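Local coordinates for protein dermonecrotic toxin (Pasteurella multocida, PDB 2EBF) that acts as a potent mitogen and dermonecrotic toxin that induces bone resorption and is associated with severe atrophic rhinitis in pigs, this chain being its C-terminal region, at residues Ser170-Ile184 against Ser320-Leu332. Numbering follows the deposited sequence.
Sequences STADLIRFALQDTVI and SDRLSLMENTMLL
Leu-174 projects as a knob into a hole on helix 320-332 formed by Leu-323, Met-326, Glu-327 and Met-330. Leucine suits it by branching: CD2 reaches the backbone, 3.8 Å from O of Leu-323, while CG lies against SD of Met-330. The bend at the end of Met-330 brings CE onto CB of Asp-173, 3.7 Å away. One turn on, Phe-177 presents a face to Met-326, whose CG stands 4.0 Å from the ring centroid in a CH-pi contact; SD lies over the face too, a Met-aromatic contact, since an unbranched, flexible methionine can lay both atoms over a flat ring. Leu-323 CD2 meets the ring edge at 3.9 Å, and Ile-184 CD1 packs on Leu-323 CG.

Beyond this apolar patch, Arg-322 grips Asp-181 side-on: NE (3.1 Å) and NH2 (2.9 Å) both donate to the syn side of OD2. Bends at chi2 and chi3 bring them together there, with carboxylate and guanidinium planes 62° apart. Aspartate is short enough to serve its own turn as well, OD1 accepting from Val-183 N and Ile-184 N in an Asx turn and wider Asx motif that fix the carboxylate. Waters bridge Thr-182 OG1 to Arg-322 NH2 and Ser-170 OG, also bonded to Ser-168 O, to Glu-327 OE2.

Arg-322 NH1 has a second salt bridge, to Asp-464. This is buried helix packing near the chain's centre, with 320-332 in the C2 domain. The axes of 171-180 and 320-332 approach to 10.6 Å at 135°. Helix 171-180 also packs on helices 135-143 and 151-164; helix 312-333 meets helix 473-490 through Met-326 on Leu-477.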
# COMPACT_ATOMS: atom_id res chain seq x y z
N SER A 170 3.63 3.07 8.91
CA SER A 170 3.89 2.86 7.49
C SER A 170 4.28 4.14 6.76
O SER A 170 4.86 4.08 5.70
CB SER A 170 2.68 2.22 6.80
OG SER A 170 1.51 3.01 7.00
N THR A 171 3.95 5.30 7.33
CA THR A 171 4.13 6.57 6.61
C THR A 171 5.58 6.85 6.22
O THR A 171 5.86 7.21 5.08
CB THR A 171 3.53 7.76 7.41
OG1 THR A 171 2.14 7.51 7.68
CG2 THR A 171 3.64 9.07 6.64
N ALA A 172 6.50 6.71 7.17
CA ALA A 172 7.89 7.02 6.88
C ALA A 172 8.41 6.19 5.70
O ALA A 172 9.03 6.71 4.76
CB ALA A 172 8.77 6.78 8.13
N ASP A 173 8.14 4.89 5.74
CA ASP A 173 8.62 3.99 4.69
C ASP A 173 7.90 4.23 3.36
O ASP A 173 8.50 4.07 2.30
CB ASP A 173 8.50 2.53 5.13
CG ASP A 173 9.56 2.14 6.14
OD1 ASP A 173 10.70 2.66 6.08
OD2 ASP A 173 9.25 1.31 7.01
N LEU A 174 6.62 4.60 3.40
CA LEU A 174 5.90 4.94 2.16
C LEU A 174 6.46 6.24 1.55
O LEU A 174 6.54 6.38 0.32
CB LEU A 174 4.38 4.99 2.36
CG LEU A 174 3.67 3.62 2.39
CD1 LEU A 174 2.36 3.67 3.17
CD2 LEU A 174 3.43 3.07 0.98
N ILE A 175 6.90 7.16 2.41
CA ILE A 175 7.62 8.35 1.95
C ILE A 175 8.95 7.95 1.30
O ILE A 175 9.29 8.45 0.23
CB ILE A 175 7.86 9.39 3.09
CG1 ILE A 175 6.53 10.06 3.46
CG2 ILE A 175 8.94 10.42 2.70
CD1 ILE A 175 6.59 10.86 4.80
N ARG A 176 9.70 7.04 1.93
CA ARG A 176 10.98 6.59 1.36
C ARG A 176 10.78 5.97 -0.03
O ARG A 176 11.55 6.25 -0.95
CB ARG A 176 11.69 5.61 2.30
CG ARG A 176 12.00 6.19 3.66
CD ARG A 176 12.83 5.22 4.47
NE ARG A 176 13.46 5.84 5.64
CZ ARG A 176 13.05 5.69 6.89
NH1 ARG A 176 12.01 4.93 7.19
NH2 ARG A 176 13.72 6.29 7.87
N PHE A 177 9.74 5.14 -0.16
CA PHE A 177 9.36 4.58 -1.47
C PHE A 177 9.09 5.68 -2.50
O PHE A 177 9.61 5.62 -3.61
CB PHE A 177 8.13 3.66 -1.32
CG PHE A 177 7.49 3.27 -2.64
CD1 PHE A 177 8.15 2.45 -3.54
CD2 PHE A 177 6.22 3.74 -2.96
CE1 PHE A 177 7.57 2.10 -4.75
CE2 PHE A 177 5.61 3.38 -4.17
CZ PHE A 177 6.29 2.56 -5.07
N ALA A 178 8.27 6.67 -2.11
CA ALA A 178 7.88 7.75 -3.02
C ALA A 178 9.09 8.53 -3.50
O ALA A 178 9.20 8.85 -4.68
CB ALA A 178 6.89 8.70 -2.34
N LEU A 179 10.02 8.81 -2.58
CA LEU A 179 11.20 9.63 -2.87
C LEU A 179 12.17 9.00 -3.87
O LEU A 179 12.87 9.70 -4.61
CB LEU A 179 11.95 9.96 -1.58
CG LEU A 179 11.30 10.93 -0.58
CD1 LEU A 179 12.18 11.06 0.66
CD2 LEU A 179 11.07 12.30 -1.21
N GLN A 180 12.23 7.67 -3.87
CA GLN A 180 13.11 6.95 -4.78
C GLN A 180 12.42 6.55 -6.09
O GLN A 180 13.09 6.29 -7.08
CB GLN A 180 13.74 5.73 -4.08
CG GLN A 180 12.76 4.62 -3.66
CD GLN A 180 12.33 3.72 -4.81
OE1 GLN A 180 13.18 3.25 -5.60
NE2 GLN A 180 11.02 3.48 -4.92
N ASP A 181 11.10 6.49 -6.08
CA ASP A 181 10.36 6.02 -7.25
C ASP A 181 10.54 6.94 -8.47
O ASP A 181 10.35 8.15 -8.39
CB ASP A 181 8.88 5.84 -6.90
CG ASP A 181 8.08 5.27 -8.04
OD1 ASP A 181 7.65 6.05 -8.90
OD2 ASP A 181 7.87 4.03 -8.07
N THR A 182 10.92 6.35 -9.61
CA THR A 182 11.25 7.16 -10.81
C THR A 182 10.06 7.91 -11.42
O THR A 182 10.25 8.80 -12.26
CB THR A 182 11.95 6.33 -11.92
OG1 THR A 182 11.05 5.35 -12.44
CG2 THR A 182 13.21 5.65 -11.37
N VAL A 183 8.85 7.56 -11.00
CA VAL A 183 7.65 8.26 -11.45
C VAL A 183 7.22 9.28 -10.39
O VAL A 183 7.18 10.48 -10.66
CB VAL A 183 6.51 7.28 -11.80
CG1 VAL A 183 5.21 8.03 -12.08
CG2 VAL A 183 6.92 6.41 -13.00
N ILE A 184 6.94 8.79 -9.18
CA ILE A 184 6.39 9.64 -8.12
C ILE A 184 7.30 10.84 -7.82
O ILE A 184 6.80 11.95 -7.59
CB ILE A 184 6.14 8.84 -6.81
CG1 ILE A 184 5.26 7.61 -7.06
CG2 ILE A 184 5.50 9.74 -5.73
CD1 ILE A 184 5.22 6.62 -5.87
N SER A 320 -0.80 6.92 -7.66
CA SER A 320 -1.70 6.47 -6.61
C SER A 320 -1.85 4.95 -6.55
O SER A 320 -1.97 4.38 -5.47
CB SER A 320 -3.06 7.16 -6.72
OG SER A 320 -3.69 6.84 -7.93
N ASP A 321 -1.82 4.28 -7.71
CA ASP A 321 -1.79 2.82 -7.73
C ASP A 321 -0.54 2.25 -7.07
O ASP A 321 -0.63 1.29 -6.31
CB ASP A 321 -1.91 2.28 -9.16
CG ASP A 321 -3.32 2.42 -9.72
OD1 ASP A 321 -4.21 2.87 -8.98
OD2 ASP A 321 -3.53 2.07 -10.91
N ARG A 322 0.61 2.83 -7.37
CA ARG A 322 1.88 2.34 -6.82
C ARG A 322 1.90 2.50 -5.30
O ARG A 322 2.35 1.61 -4.58
CB ARG A 322 3.08 3.06 -7.43
CG ARG A 322 3.19 2.91 -8.93
CD ARG A 322 4.34 2.07 -9.38
NE ARG A 322 5.53 2.86 -9.64
CZ ARG A 322 6.15 3.00 -10.81
NH1 ARG A 322 5.72 2.40 -11.92
NH2 ARG A 322 7.23 3.76 -10.87
N LEU A 323 1.42 3.63 -4.80
CA LEU A 323 1.40 3.82 -3.35
C LEU A 323 0.46 2.83 -2.66
O LEU A 323 0.79 2.27 -1.62
CB LEU A 323 1.04 5.26 -2.99
CG LEU A 323 2.17 6.24 -3.31
CD1 LEU A 323 1.60 7.62 -3.45
CD2 LEU A 323 3.27 6.16 -2.22
N SER A 324 -0.72 2.63 -3.25
CA SER A 324 -1.67 1.66 -2.71
C SER A 324 -1.12 0.24 -2.76
O SER A 324 -1.36 -0.53 -1.85
CB SER A 324 -2.99 1.71 -3.49
OG SER A 324 -3.59 3.00 -3.39
N LEU A 325 -0.43 -0.12 -3.84
CA LEU A 325 0.11 -1.48 -3.94
C LEU A 325 1.25 -1.72 -2.96
O LEU A 325 1.32 -2.78 -2.34
CB LEU A 325 0.55 -1.81 -5.37
CG LEU A 325 -0.59 -1.92 -6.39
CD1 LEU A 325 -0.04 -2.09 -7.81
CD2 LEU A 325 -1.55 -3.07 -6.06
N MET A 326 2.13 -0.73 -2.83
CA MET A 326 3.23 -0.77 -1.86
C MET A 326 2.74 -0.95 -0.43
O MET A 326 3.29 -1.73 0.34
CB MET A 326 4.09 0.48 -1.98
CG MET A 326 5.39 0.44 -1.15
SD MET A 326 6.42 -0.97 -1.62
CE MET A 326 7.97 -0.47 -0.84
N GLU A 327 1.73 -0.17 -0.07
CA GLU A 327 1.11 -0.29 1.24
C GLU A 327 0.62 -1.73 1.49
O GLU A 327 0.83 -2.26 2.56
CB GLU A 327 -0.04 0.71 1.36
CG GLU A 327 -0.70 0.74 2.72
CD GLU A 327 -1.86 1.71 2.77
OE1 GLU A 327 -2.69 1.71 1.84
OE2 GLU A 327 -1.93 2.48 3.74
N ASN A 328 -0.03 -2.33 0.49
CA ASN A 328 -0.46 -3.74 0.55
C ASN A 328 0.71 -4.70 0.77
O ASN A 328 0.65 -5.60 1.61
CB ASN A 328 -1.19 -4.13 -0.74
CG ASN A 328 -2.53 -3.47 -0.89
OD1 ASN A 328 -3.21 -3.63 -1.92
ND2 ASN A 328 -2.95 -2.72 0.13
N THR A 329 1.76 -4.51 -0.01
CA THR A 329 2.97 -5.30 0.13
C THR A 329 3.56 -5.18 1.54
O THR A 329 3.87 -6.18 2.18
CB THR A 329 3.97 -4.94 -0.97
OG1 THR A 329 3.46 -5.46 -2.20
CG2 THR A 329 5.36 -5.51 -0.69
N MET A 330 3.68 -3.95 2.03
CA MET A 330 4.23 -3.72 3.36
C MET A 330 3.38 -4.41 4.43
O MET A 330 3.89 -5.10 5.31
CB MET A 330 4.33 -2.22 3.64
CG MET A 330 5.38 -1.54 2.80
SD MET A 330 5.31 0.26 2.84
CE MET A 330 5.44 0.57 4.60
N LEU A 331 2.06 -4.25 4.31
CA LEU A 331 1.12 -4.88 5.23
C LEU A 331 1.27 -6.40 5.23
O LEU A 331 1.20 -7.04 6.29
CB LEU A 331 -0.32 -4.51 4.85
CG LEU A 331 -1.43 -5.08 5.72
CD1 LEU A 331 -1.31 -4.52 7.14
CD2 LEU A 331 -2.79 -4.76 5.13
N LEU A 332 1.47 -6.97 4.05
CA LEU A 332 1.62 -8.41 3.91
C LEU A 332 2.84 -8.94 4.66
O LEU A 332 2.86 -10.10 5.04
CB LEU A 332 1.70 -8.79 2.42
CG LEU A 332 1.84 -10.25 1.98
CD1 LEU A 332 0.48 -10.94 1.84
CD2 LEU A 332 2.58 -10.27 0.65
O HOH W 1 -0.77 2.27 6.08
O HOH W 2 9.45 3.09 -12.39